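Local coordinates for octaprenyl-diphosphate synthase (Bacteroides thetaiotaomicron, PDB 3RMG), which probably condenses allylic prenyl diphosphates with isopentenyl diphosphate, with magnesium as cofactor, to build longer isoprenoid diphosphates, at residues V55-R60 against L312-Y317; I135-S140 against C181-A186; V169-T174 against L202-G207; F217-S222 against T239-Y244. All coordinates share one frame; numbering follows the deposited sequence.

Interaction 1 (V55-R60 against L312-Y317)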
loop_
_atom_site.group_PDB
_atom_site.type_symbol
_atom_site.label_atom_id
_atom_site.label_comp_id
_atom_site.label_asym_id
_atom_site.label_seq_id
_atom_site.Cartn_x
_atom_site.Cartn_y
_atom_site.Cartn_z
ATOM N N VAL A 55 -1.696 -22.542 -3.749
ATOM C CA VAL A 55 -1.325 -22.474 -2.344
ATOM C C VAL A 55 -1.831 -23.714 -1.610
ATOM O O VAL A 55 -1.097 -24.333 -0.842
ATOM C CB VAL A 55 -1.915 -21.220 -1.657
ATOM C CG1 VAL A 55 -1.626 -21.265 -0.146
ATOM C CG2 VAL A 55 -1.365 -19.931 -2.298
ATOM N N LEU A 56 -3.090 -24.074 -1.861
ATOM C CA LEU A 56 -3.707 -25.210 -1.198
ATOM C C LEU A 56 -3.041 -26.516 -1.602
ATOM O O LEU A 56 -2.684 -27.322 -0.731
ATOM C CB LEU A 56 -5.222 -25.250 -1.455
ATOM C CG LEU A 56 -5.926 -23.947 -1.052
ATOM C CD1 LEU A 56 -7.392 -23.974 -1.373
ATOM C CD2 LEU A 56 -5.712 -23.657 0.425
ATOM N N LEU A 57 -2.859 -26.738 -2.905
ATOM C CA LEU A 57 -2.229 -27.995 -3.332
ATOM C C LEU A 57 -0.826 -28.161 -2.745
ATOM O O LEU A 57 -0.497 -29.232 -2.228
ATOM C CB LEU A 57 -2.218 -28.161 -4.855
ATOM C CG LEU A 57 -3.560 -28.327 -5.583
ATOM C CD1 LEU A 57 -3.374 -28.251 -7.055
ATOM C CD2 LEU A 57 -4.261 -29.627 -5.217
ATOM N N VAL A 58 0.004 -27.116 -2.810
ATOM C CA VAL A 58 1.390 -27.217 -2.293
ATOM C C VAL A 58 1.409 -27.557 -0.806
ATOM O O VAL A 58 2.212 -28.366 -0.361
ATOM C CB VAL A 58 2.212 -25.907 -2.538
ATOM C CG1 VAL A 58 3.501 -25.876 -1.677
ATOM C CG2 VAL A 58 2.558 -25.788 -3.974
ATOM N N ALA A 59 0.534 -26.929 -0.033
ATOM C CA ALA A 59 0.488 -27.202 1.405
ATOM C C ALA A 59 0.117 -28.659 1.648
ATOM O O ALA A 59 0.692 -29.332 2.521
ATOM C CB ALA A 59 -0.490 -26.260 2.120
ATOM N N ARG A 60 -0.823 -29.152 0.847
ATOM C CA ARG A 60 -1.274 -30.534 0.972
ATOM C C ARG A 60 -0.190 -31.540 0.570
ATOM O O ARG A 60 -0.264 -32.716 0.935
ATOM C CB ARG A 60 -2.583 -30.765 0.207
ATOM C CG ARG A 60 -3.822 -30.174 0.921
ATOM C CD ARG A 60 -4.228 -30.958 2.175
ATOM N NE ARG A 60 -4.542 -32.343 1.836
ATOM C CZ ARG A 60 -5.708 -32.735 1.327
ATOM N NH1 ARG A 60 -6.681 -31.850 1.116
ATOM N NH2 ARG A 60 -5.907 -34.014 1.029
ATOM N N LEU A 312 -0.834 -35.691 -8.263
ATOM C CA LEU A 312 -1.587 -35.872 -9.503
ATOM C C LEU A 312 -2.378 -34.602 -9.813
ATOM O O LEU A 312 -2.466 -34.162 -10.965
ATOM C CB LEU A 312 -2.529 -37.083 -9.381
ATOM C CG LEU A 312 -3.678 -37.214 -10.397
ATOM C CD1 LEU A 312 -3.164 -37.154 -11.806
ATOM C CD2 LEU A 312 -4.469 -38.500 -10.192
ATOM N N ALA A 313 -2.937 -34.002 -8.771
ATOM C CA ALA A 313 -3.674 -32.757 -8.923
ATOM C C ALA A 313 -2.784 -31.634 -9.480
ATOM O O ALA A 313 -3.193 -30.897 -10.377
ATOM C CB ALA A 313 -4.324 -32.352 -7.592
ATOM N N LEU A 314 -1.567 -31.523 -8.957
ATOM C CA LEU A 314 -0.586 -30.548 -9.452
ATOM C C LEU A 314 -0.158 -30.799 -10.904
ATOM O O LEU A 314 -0.053 -29.859 -11.697
ATOM C CB LEU A 314 0.651 -30.548 -8.552
ATOM C CG LEU A 314 0.462 -29.700 -7.301
ATOM C CD1 LEU A 314 1.466 -30.070 -6.242
ATOM C CD2 LEU A 314 0.528 -28.196 -7.669
ATOM N N ARG A 315 0.099 -32.054 -11.264
ATOM C CA ARG A 315 0.420 -32.326 -12.647
ATOM C C ARG A 315 -0.734 -31.897 -13.559
ATOM O O ARG A 315 -0.497 -31.298 -14.593
ATOM C CB ARG A 315 0.807 -33.788 -12.875
ATOM C CG ARG A 315 2.077 -34.179 -12.145
ATOM C CD ARG A 315 2.693 -35.453 -12.686
ATOM N NE ARG A 315 1.732 -36.546 -12.814
ATOM C CZ ARG A 315 1.302 -37.305 -11.807
ATOM N NH1 ARG A 315 0.450 -38.294 -12.044
ATOM N NH2 ARG A 315 1.715 -37.082 -10.565
ATOM N N THR A 316 -1.972 -32.186 -13.163
ATOM C CA THR A 316 -3.144 -31.790 -13.946
ATOM C C THR A 316 -3.302 -30.264 -13.973
ATOM O O THR A 316 -3.610 -29.680 -14.995
ATOM C CB THR A 316 -4.451 -32.417 -13.394
ATOM O OG1 THR A 316 -4.264 -33.821 -13.190
ATOM C CG2 THR A 316 -5.602 -32.213 -14.366
ATOM N N TYR A 317 -3.113 -29.619 -12.835
ATOM C CA TYR A 317 -3.086 -28.162 -12.794
ATOM C C TYR A 317 -2.109 -27.618 -13.850
ATOM O O TYR A 317 -2.439 -26.732 -14.629
ATOM C CB TYR A 317 -2.625 -27.743 -11.409
ATOM C CG TYR A 317 -2.533 -26.262 -11.138
ATOM C CD1 TYR A 317 -3.586 -25.581 -10.527
ATOM C CD2 TYR A 317 -1.374 -25.554 -11.431
ATOM C CE1 TYR A 317 -3.495 -24.226 -10.242
ATOM C CE2 TYR A 317 -1.272 -24.198 -11.155
ATOM C CZ TYR A 317 -2.331 -23.543 -10.559
ATOM O OH TYR A 317 -2.225 -22.204 -10.279
#
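Leu57 carries this contact and meets three side chains of residues 312-317. Its two methyl branches divide the work. CD2 points at Ala313, whose methyl CB lies 3.6 Å from Leu57 CD2. CD1 runs along Leu314, with Leu57 CD1 and Leu314 CD2 4.0 Å apart. Lower on the side chain, Leu57 CB sits 3.9 Å from Leu314 CD2. The two leucine side chains overlap side by side, their tips directed oppositely. Both have CG anti to the carbonyl carbon (chi1 -66° in Leu57, -82° in Leu314), which lays each chain beside its own backbone N and puts the branches alongside one another. The Tyr317 ring adds a looser touch: its CD1 is 4.4 Å from Leu57 CD1, and the methyl comes to the ring obliquely.

The partners are two helices of the all-helical isoprenoid synthase fold, 50-62 near the start of the chain and 309-323 at its end. They run roughly antiparallel, at 148°, with axes 10.2 Å apart. The contact is apolar and buried.

Further out, the Tyr317 hydroxyl bonds to the carbonyl of Met50, which ties the ring's far end to the start of helix 50-62, where Ile53 and Leu54 also touch it. Leu314 also packs on Leu54 and Leu61, one turn to each side of Leu57. Ile13, from a loop near the N-terminus, touches Leu57 as well.

Interaction 2 (I135-S140 against C181-A186)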
loop_
_atom_site.group_PDB
_atom_site.type_symbol
_atom_site.label_atom_id
_atom_site.label_comp_id
_atom_site.label_asym_id
_atom_site.label_seq_id
_atom_site.Cartn_x
_atom_site.Cartn_y
_atom_site.Cartn_z
ATOM N N ILE A 135 5.258 -13.198 6.884
ATOM C CA ILE A 135 5.170 -11.750 6.945
ATOM C C ILE A 135 6.340 -11.136 6.172
ATOM O O ILE A 135 6.169 -10.239 5.356
ATOM C CB ILE A 135 5.128 -11.258 8.403
ATOM C CG1 ILE A 135 3.827 -11.750 9.070
ATOM C CG2 ILE A 135 5.209 -9.737 8.449
ATOM C CD1 ILE A 135 3.714 -11.476 10.556
ATOM N N ARG A 136 7.535 -11.647 6.424
ATOM C CA ARG A 136 8.698 -11.216 5.676
ATOM C C ARG A 136 8.492 -11.419 4.173
ATOM O O ARG A 136 8.789 -10.530 3.374
ATOM C CB ARG A 136 9.936 -11.975 6.154
ATOM C CG ARG A 136 11.236 -11.225 5.954
ATOM C CD ARG A 136 12.121 -11.382 7.181
ATOM N NE ARG A 136 12.011 -12.720 7.759
ATOM C CZ ARG A 136 12.236 -13.012 9.037
ATOM N NH1 ARG A 136 12.591 -12.061 9.888
ATOM N NH2 ARG A 136 12.109 -14.260 9.467
ATOM N N LEU A 137 7.976 -12.584 3.788
ATOM C CA LEU A 137 7.821 -12.908 2.374
ATOM C C LEU A 137 6.848 -11.944 1.699
ATOM O O LEU A 137 7.107 -11.425 0.617
ATOM C CB LEU A 137 7.369 -14.368 2.200
ATOM C CG LEU A 137 6.822 -14.820 0.839
ATOM C CD1 LEU A 137 6.830 -16.325 0.702
ATOM C CD2 LEU A 137 5.410 -14.309 0.647
ATOM N N VAL A 138 5.714 -11.702 2.332
ATOM C CA VAL A 138 4.718 -10.869 1.692
ATOM C C VAL A 138 5.198 -9.432 1.632
ATOM O O VAL A 138 5.010 -8.739 0.620
ATOM C CB VAL A 138 3.393 -10.888 2.446
ATOM C CG1 VAL A 138 2.463 -9.848 1.841
ATOM C CG2 VAL A 138 2.778 -12.274 2.382
ATOM N N SER A 139 5.806 -8.959 2.718
ATOM C CA SER A 139 6.214 -7.564 2.710
ATOM C C SER A 139 7.336 -7.356 1.691
ATOM O O SER A 139 7.252 -6.459 0.852
ATOM C CB SER A 139 6.561 -7.036 4.121
ATOM O OG SER A 139 7.716 -7.654 4.679
ATOM N N SER A 140 8.369 -8.195 1.723
ATOM C CA SER A 140 9.464 -7.988 0.774
ATOM C C SER A 140 8.979 -8.112 -0.665
ATOM O O SER A 140 9.438 -7.389 -1.542
ATOM C CB SER A 140 10.643 -8.923 1.042
ATOM O OG SER A 140 10.280 -10.257 0.793
ATOM N N CYS A 181 3.399 -17.578 -3.714
ATOM C CA CYS A 181 2.272 -18.404 -3.301
ATOM C C CYS A 181 2.725 -19.779 -2.810
ATOM O O CYS A 181 2.344 -20.223 -1.720
ATOM C CB CYS A 181 1.271 -18.543 -4.451
ATOM S SG CYS A 181 0.332 -17.003 -4.727
ATOM N N ALA A 182 3.530 -20.458 -3.622
ATOM C CA ALA A 182 3.985 -21.796 -3.286
ATOM C C ALA A 182 4.878 -21.768 -2.030
ATOM O O ALA A 182 4.684 -22.549 -1.117
ATOM C CB ALA A 182 4.722 -22.403 -4.470
ATOM N N GLU A 183 5.828 -20.837 -1.985
ATOM C CA GLU A 183 6.729 -20.692 -0.836
ATOM C C GLU A 183 5.964 -20.477 0.462
ATOM O O GLU A 183 6.233 -21.129 1.478
ATOM C CB GLU A 183 7.717 -19.535 -1.050
ATOM C CG GLU A 183 8.847 -19.515 0.001
ATOM C CD GLU A 183 9.838 -18.385 -0.206
ATOM O OE1 GLU A 183 10.850 -18.372 0.511
ATOM O OE2 GLU A 183 9.616 -17.523 -1.091
ATOM N N ALA A 184 5.013 -19.554 0.426
ATOM C CA ALA A 184 4.141 -19.300 1.571
ATOM C C ALA A 184 3.334 -20.546 1.940
ATOM O O ALA A 184 3.122 -20.835 3.129
ATOM C CB ALA A 184 3.198 -18.129 1.270
ATOM N N ALA A 185 2.884 -21.291 0.931
ATOM C CA ALA A 185 2.142 -22.523 1.214
ATOM C C ALA A 185 2.969 -23.453 2.105
ATOM O O ALA A 185 2.450 -23.977 3.077
ATOM C CB ALA A 185 1.704 -23.240 -0.080
ATOM N N ALA A 186 4.249 -23.638 1.773
ATOM C CA ALA A 186 5.161 -24.502 2.557
ATOM C C ALA A 186 5.489 -23.958 3.959
ATOM O O ALA A 186 5.404 -24.674 4.939
ATOM C CB ALA A 186 6.477 -24.783 1.774
#
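Leu137 and Glu183 reach toward each other from neighbouring helices, and their side chains overlap alongside, with their ends directed oppositely. One methyl does nearly all the touching. Leu137 CD1 lies along the whole stem of Glu183, and Glu183 CB, CG and CD are each 3.8 Å from it. The nearest atom of the carboxylate is Glu183 OE2, at 3.5 Å from Leu137 CD1. This is van der Waals contact, with the carboxylate end lying beside the methyl.

Torsions explain the pairing. Leu137 has CG anti to its backbone N (chi1 165°), which turns the branch toward residues 181-186; chi2 (162°) then sets CD1 against the glutamate. Glu183 is extended throughout, with CG likewise anti to N (chi1 -169°), and its chain forms a rod along which the methyl rests.

The same methyl also meets Ala184, with Leu137 CD1 3.7 Å from Ala184 N and 4.1 Å from Ala184 CB. The CA atoms of Leu137 and Ala184 are 7.4 Å apart.

The contact joins helix 132-154 to helix 174-188 within the helical bundle. Leu76 of helix 67-90 packs on Ala184 and Cys181, while Val196 and Arg200 of helix 193-217 touch Glu183. Helix 132-154 also faces the second subunit, where Arg136 forms a salt bridge with Glu127 of that subunit.

Interaction 3 (V169-T174 against L202-G207)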
loop_
_atom_site.group_PDB
_atom_site.type_symbol
_atom_site.label_atom_id
_atom_site.label_comp_id
_atom_site.label_asym_id
_atom_site.label_seq_id
_atom_site.Cartn_x
_atom_site.Cartn_y
_atom_site.Cartn_z
ATOM N N VAL A 169 12.215 -10.012 -16.119
ATOM C CA VAL A 169 11.036 -9.229 -15.764
ATOM C C VAL A 169 9.897 -10.113 -15.250
ATOM O O VAL A 169 9.249 -9.795 -14.249
ATOM C CB VAL A 169 10.507 -8.436 -16.979
ATOM C CG1 VAL A 169 9.189 -7.733 -16.628
ATOM C CG2 VAL A 169 11.562 -7.442 -17.483
ATOM N N ILE A 170 9.638 -11.206 -15.961
ATOM C CA ILE A 170 8.674 -12.197 -15.497
ATOM C C ILE A 170 9.039 -12.748 -14.097
ATOM O O ILE A 170 8.191 -12.825 -13.207
ATOM C CB ILE A 170 8.570 -13.355 -16.494
ATOM C CG1 ILE A 170 8.001 -12.861 -17.830
ATOM C CG2 ILE A 170 7.715 -14.472 -15.920
ATOM C CD1 ILE A 170 8.047 -13.930 -18.949
ATOM N N ARG A 171 10.290 -13.088 -13.880
ATOM C CA ARG A 171 10.709 -13.615 -12.603
ATOM C C ARG A 171 10.501 -12.613 -11.505
ATOM O O ARG A 171 10.269 -12.972 -10.387
ATOM C CB ARG A 171 12.137 -14.134 -12.639
ATOM C CG ARG A 171 12.234 -15.481 -13.257
ATOM C CD ARG A 171 13.562 -16.125 -13.090
ATOM N NE ARG A 171 14.441 -15.840 -14.199
ATOM C CZ ARG A 171 14.564 -16.573 -15.292
ATOM N NH1 ARG A 171 15.369 -16.143 -16.231
ATOM N NH2 ARG A 171 14.164 -17.829 -15.324
ATOM N N LYS A 172 10.615 -11.343 -11.837
ATOM C CA LYS A 172 10.423 -10.291 -10.867
ATOM C C LYS A 172 8.995 -9.878 -10.651
ATOM O O LYS A 172 8.716 -9.133 -9.764
ATOM C CB LYS A 172 11.262 -9.093 -11.225
ATOM C CG LYS A 172 12.659 -9.241 -10.755
ATOM C CD LYS A 172 13.619 -8.665 -11.730
ATOM C CE LYS A 172 15.027 -9.040 -11.394
ATOM N NZ LYS A 172 15.560 -8.134 -10.365
ATOM N N LYS A 173 8.091 -10.351 -11.477
ATOM C CA LYS A 173 6.710 -9.981 -11.315
ATOM C C LYS A 173 5.703 -11.120 -11.225
ATOM O O LYS A 173 5.420 -11.598 -10.171
ATOM C CB LYS A 173 6.327 -9.027 -12.422
ATOM C CG LYS A 173 5.070 -8.256 -12.191
ATOM C CD LYS A 173 4.840 -7.331 -13.359
ATOM C CE LYS A 173 3.395 -6.944 -13.509
ATOM N NZ LYS A 173 3.064 -6.770 -14.921
ATOM N N THR A 174 5.174 -11.570 -12.344
ATOM C CA THR A 174 4.177 -12.613 -12.299
ATOM C C THR A 174 4.652 -13.896 -11.701
ATOM O O THR A 174 3.982 -14.464 -10.903
ATOM C CB THR A 174 3.614 -12.899 -13.666
ATOM O OG1 THR A 174 2.648 -11.918 -13.951
ATOM C CG2 THR A 174 2.915 -14.199 -13.692
ATOM N N LEU A 202 9.283 -24.585 -7.798
ATOM C CA LEU A 202 8.043 -25.066 -8.396
ATOM C C LEU A 202 7.120 -23.915 -8.811
ATOM O O LEU A 202 6.705 -23.825 -9.957
ATOM C CB LEU A 202 7.292 -25.956 -7.409
ATOM C CG LEU A 202 6.028 -26.563 -8.004
ATOM C CD1 LEU A 202 6.388 -27.377 -9.265
ATOM C CD2 LEU A 202 5.331 -27.430 -6.968
ATOM N N GLY A 203 6.797 -23.032 -7.871
ATOM C CA GLY A 203 5.846 -21.974 -8.168
ATOM C C GLY A 203 6.416 -21.048 -9.216
ATOM O O GLY A 203 5.693 -20.500 -10.062
ATOM N N GLU A 204 7.726 -20.844 -9.162
ATOM C CA GLU A 204 8.340 -19.968 -10.137
ATOM C C GLU A 204 8.212 -20.590 -11.523
ATOM O O GLU A 204 7.857 -19.901 -12.473
ATOM C CB GLU A 204 9.803 -19.671 -9.806
ATOM C CG GLU A 204 10.512 -18.893 -10.912
ATOM C CD GLU A 204 11.890 -18.426 -10.486
ATOM O OE1 GLU A 204 12.893 -18.974 -10.995
ATOM O OE2 GLU A 204 11.961 -17.528 -9.620
ATOM N N TYR A 205 8.522 -21.879 -11.657
ATOM C CA TYR A 205 8.390 -22.503 -12.969
ATOM C C TYR A 205 6.963 -22.355 -13.484
ATOM O O TYR A 205 6.738 -22.075 -14.669
ATOM C CB TYR A 205 8.760 -23.985 -12.942
ATOM C CG TYR A 205 10.243 -24.248 -12.862
ATOM C CD1 TYR A 205 10.727 -25.437 -12.345
ATOM C CD2 TYR A 205 11.167 -23.291 -13.276
ATOM C CE1 TYR A 205 12.097 -25.691 -12.273
ATOM C CE2 TYR A 205 12.528 -23.538 -13.201
ATOM C CZ TYR A 205 12.981 -24.746 -12.708
ATOM O OH TYR A 205 14.331 -25.002 -12.631
ATOM N N ILE A 206 6.002 -22.558 -12.588
ATOM C CA ILE A 206 4.589 -22.489 -12.957
ATOM C C ILE A 206 4.189 -21.076 -13.395
ATOM O O ILE A 206 3.501 -20.890 -14.426
ATOM C CB ILE A 206 3.701 -22.975 -11.795
ATOM C CG1 ILE A 206 3.849 -24.501 -11.634
ATOM C CG2 ILE A 206 2.248 -22.566 -12.016
ATOM C CD1 ILE A 206 3.199 -25.054 -10.390
ATOM N N GLY A 207 4.637 -20.088 -12.618
ATOM C CA GLY A 207 4.419 -18.683 -12.932
ATOM C C GLY A 207 5.006 -18.301 -14.286
ATOM O O GLY A 207 4.423 -17.503 -15.016
HETATM O O HOH W 1 10.374 -15.451 -9.055
HETATM O O HOH W 2 13.760 -20.349 -13.140
#
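Arg171 starts with CG beside its backbone N and bends at chi3 (-92°), which brings its CD against the carboxylate of Glu204. Glu204 stretches out to meet it from a CG anti to the backbone N (chi1 173°). The two chains cross obliquely, with the guanidinium and carboxylate planes 56° apart. The aliphatic part of the arginine does the touching: Arg171 CD is 3.6 Å from Glu204 OE1. The charged atoms stay apart, with Arg171 NH2 4.7 Å from Glu204 OE1.

Two waters bridge the pair. One donates both to Arg171 O and to Glu204 OE2, the latter at 2.7 Å. The other donates to Glu204 OE1 at 2.7 Å and accepts a weak bond from Arg171 NH2. Glu204 OE2 also forms a salt bridge with Arg200, one turn back on the same helix.

Nearby, the helix is interrupted at Lys173, the N-cap of helix 174-188. Thr174 opens that helix, and its CG2 lies 3.9 Å from Gly207 O. Its hydroxyl bonds to Gln211 instead. Gly207 has no side chain, and the CA atoms of Thr174 and Gly207 come within 6.1 Å. Lys173-Thr174 matches the Lys-Thr pair of trans-prenyl synthases, whose lysine contacts the substrate diphosphate in relatives; a similar role here is only probable.

With an alanine at Glu204, the two waters would probably lose the carboxylate oxygens they donate to, and Arg200 its charged mate. The opposite charges of Arg171 and Glu204 probably still attract without direct contact, while the hydrogen-bonded link between them runs through water.

Interaction 4 (F217-S222 against T239-Y244)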
loop_
_atom_site.group_PDB
_atom_site.type_symbol
_atom_site.label_atom_id
_atom_site.label_comp_id
_atom_site.label_asym_id
_atom_site.label_seq_id
_atom_site.Cartn_x
_atom_site.Cartn_y
_atom_site.Cartn_z
ATOM N N PHE A 217 -1.380 -15.327 -26.026
ATOM C CA PHE A 217 -2.756 -14.902 -26.263
ATOM C C PHE A 217 -2.843 -13.548 -26.956
ATOM O O PHE A 217 -3.716 -13.335 -27.791
ATOM C CB PHE A 217 -3.549 -14.850 -24.956
ATOM C CG PHE A 217 -3.812 -16.198 -24.353
ATOM C CD1 PHE A 217 -4.029 -16.331 -22.990
ATOM C CD2 PHE A 217 -3.832 -17.334 -25.150
ATOM C CE1 PHE A 217 -4.273 -17.570 -22.429
ATOM C CE2 PHE A 217 -4.073 -18.578 -24.597
ATOM C CZ PHE A 217 -4.296 -18.695 -23.231
ATOM N N ASP A 218 -1.947 -12.630 -26.610
ATOM C CA ASP A 218 -2.001 -11.275 -27.162
ATOM C C ASP A 218 -1.836 -11.225 -28.686
ATOM O O ASP A 218 -2.247 -10.267 -29.338
ATOM C CB ASP A 218 -0.949 -10.395 -26.510
ATOM C CG ASP A 218 -1.245 -8.929 -26.678
ATOM O OD1 ASP A 218 -0.350 -8.190 -27.138
ATOM O OD2 ASP A 218 -2.378 -8.518 -26.351
ATOM N N TYR A 219 -1.227 -12.260 -29.251
ATOM C CA TYR A 219 -1.047 -12.345 -30.695
ATOM C C TYR A 219 -2.300 -12.896 -31.402
ATOM O O TYR A 219 -2.214 -13.378 -32.533
ATOM C CB TYR A 219 0.171 -13.220 -31.015
ATOM C CG TYR A 219 1.483 -12.674 -30.488
ATOM C CD1 TYR A 219 2.461 -12.214 -31.359
ATOM C CD2 TYR A 219 1.746 -12.617 -29.124
ATOM C CE1 TYR A 219 3.662 -11.717 -30.891
ATOM C CE2 TYR A 219 2.945 -12.114 -28.645
ATOM C CZ TYR A 219 3.902 -11.663 -29.536
ATOM O OH TYR A 219 5.110 -11.163 -29.087
ATOM N N PHE A 220 -3.454 -12.822 -30.734
ATOM C CA PHE A 220 -4.708 -13.383 -31.261
ATOM C C PHE A 220 -5.945 -12.589 -30.834
ATOM O O PHE A 220 -5.963 -11.959 -29.775
ATOM C CB PHE A 220 -4.871 -14.844 -30.840
ATOM C CG PHE A 220 -3.810 -15.756 -31.383
ATOM C CD1 PHE A 220 -4.049 -16.527 -32.502
ATOM C CD2 PHE A 220 -2.574 -15.846 -30.770
ATOM C CE1 PHE A 220 -3.075 -17.370 -33.002
ATOM C CE2 PHE A 220 -1.598 -16.686 -31.262
ATOM C CZ PHE A 220 -1.846 -17.449 -32.380
ATOM N N ASP A 221 -6.986 -12.647 -31.659
ATOM C CA ASP A 221 -8.171 -11.804 -31.484
ATOM C C ASP A 221 -9.056 -12.175 -30.295
ATOM O O ASP A 221 -9.279 -11.355 -29.404
ATOM C CB ASP A 221 -9.006 -11.812 -32.762
ATOM C CG ASP A 221 -8.218 -11.356 -33.969
ATOM O OD1 ASP A 221 -8.267 -12.058 -35.001
ATOM O OD2 ASP A 221 -7.543 -10.301 -33.881
ATOM N N SER A 222 -9.568 -13.404 -30.296
ATOM C CA SER A 222 -10.525 -13.845 -29.282
ATOM C C SER A 222 -11.323 -12.668 -28.721
ATOM O O SER A 222 -11.974 -11.934 -29.468
ATOM C CB SER A 222 -9.824 -14.610 -28.151
ATOM O OG SER A 222 -8.911 -13.787 -27.444
ATOM N N THR A 239 7.198 -9.398 -26.450
ATOM C CA THR A 239 7.211 -10.638 -25.691
ATOM C C THR A 239 7.900 -11.761 -26.457
ATOM O O THR A 239 8.275 -11.601 -27.612
ATOM C CB THR A 239 5.787 -11.075 -25.280
ATOM O OG1 THR A 239 5.033 -11.428 -26.444
ATOM C CG2 THR A 239 5.066 -9.958 -24.514
ATOM N N LEU A 240 8.054 -12.906 -25.803
ATOM C CA LEU A 240 8.928 -13.955 -26.306
ATOM C C LEU A 240 8.806 -14.215 -27.805
ATOM O O LEU A 240 9.813 -14.301 -28.502
ATOM C CB LEU A 240 8.726 -15.266 -25.533
ATOM C CG LEU A 240 9.863 -16.265 -25.750
ATOM C CD1 LEU A 240 11.187 -15.627 -25.344
ATOM C CD2 LEU A 240 9.629 -17.577 -25.002
ATOM N N PRO A 241 7.573 -14.376 -28.303
ATOM C CA PRO A 241 7.415 -14.753 -29.714
ATOM C C PRO A 241 8.076 -13.732 -30.657
ATOM O O PRO A 241 8.885 -14.101 -31.512
ATOM C CB PRO A 241 5.892 -14.772 -29.905
ATOM C CG PRO A 241 5.319 -14.887 -28.510
ATOM C CD PRO A 241 6.284 -14.157 -27.626
ATOM N N ALA A 242 7.732 -12.459 -30.487
ATOM C CA ALA A 242 8.339 -11.395 -31.269
ATOM C C ALA A 242 9.854 -11.466 -31.139
ATOM O O ALA A 242 10.567 -11.636 -32.130
ATOM C CB ALA A 242 7.816 -10.026 -30.814
ATOM N N LEU A 243 10.342 -11.339 -29.909
ATOM C CA LEU A 243 11.771 -11.391 -29.648
ATOM C C LEU A 243 12.408 -12.512 -30.437
ATOM O O LEU A 243 13.480 -12.351 -31.006
ATOM C CB LEU A 243 12.043 -11.582 -28.160
ATOM C CG LEU A 243 11.577 -10.444 -27.251
ATOM C CD1 LEU A 243 11.780 -10.812 -25.788
ATOM C CD2 LEU A 243 12.293 -9.129 -27.596
ATOM N N TYR A 244 11.749 -13.657 -30.483
ATOM C CA TYR A 244 12.317 -14.794 -31.180
ATOM C C TYR A 244 12.470 -14.553 -32.681
ATOM O O TYR A 244 13.492 -14.901 -33.277
ATOM C CB TYR A 244 11.454 -16.022 -30.983
ATOM C CG TYR A 244 11.918 -17.169 -31.835
ATOM C CD1 TYR A 244 13.107 -17.833 -31.553
ATOM C CD2 TYR A 244 11.174 -17.584 -32.928
ATOM C CE1 TYR A 244 13.534 -18.888 -32.338
ATOM C CE2 TYR A 244 11.590 -18.634 -33.715
ATOM C CZ TYR A 244 12.766 -19.278 -33.423
ATOM O OH TYR A 244 13.161 -20.322 -34.224
#
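The loop that carries this contact begins at the second aspartate-rich motif of the trans-prenyl synthases, DDxxD, whose last aspartate is Asp218. In relatives that motif binds magnesium. Tyr219 follows it directly, in a type I turn from Phe217 to Phe220, and reaches into the first turn of helix 240-249.

The Tyr219 hydroxyl is gripped twice. It donates to Thr239 OG1 at 2.7 Å, a partner that lies in the ring plane at its edge. It accepts from Ala242 N at 3.2 Å (153° at the hydrogen), a first-turn N-H. Thr239 holds OG1 between its backbone N and carbonyl carbon (chi1 67°), turned toward the tyrosine.

Pro241 covers one face of the ring. Its CB lies 4.1 Å from the centroid of the Tyr219 ring, 28° off the normal, a CH-pi contact. Pro241 CG is 3.7 Å from Tyr219 CE2. Ala242 CB packs 3.4 Å from Tyr219 OH. The two bonds fix the hydroxyl, and Pro241 limits movement of the ring on that face.

A phenylalanine in place of Tyr219 would probably leave Thr239 OG1 and Ala242 N without the hydroxyl that both of them bond.

Around the contact, helix 268-280 packs Ile275 and Thr278 on Tyr219. Helix 283-302 touches Pro241 through Ile284 and Ala287, and Tyr166 of helix 163-172 covers Thr239.

How the interactions relate
Interactions 1, 2 and 3 form one connected block of the all-helical fold. Centres of 1 and 2, and of 1 and 3, are about 17 Å apart; those of 2 and 3 about 14 Å. Each pair touches: Val55 and Val58 pack on Ala185, Tyr317 on Ile206, and Ala182 on Gly203. Helix 174-188 runs through the middle of this block. Interaction 4 touches none of them. The centres of interactions 3 and 4 are about 18 Å apart. The centres of interactions 2 and 4 are about 31 Å apart. Residues 217-222 follow helix 193-217, which interaction 3 uses. Along the chain, 2 and 3 interleave, 4 comes later, and 1 spans them all, bringing the C-terminal helix back to the early part of the bundle.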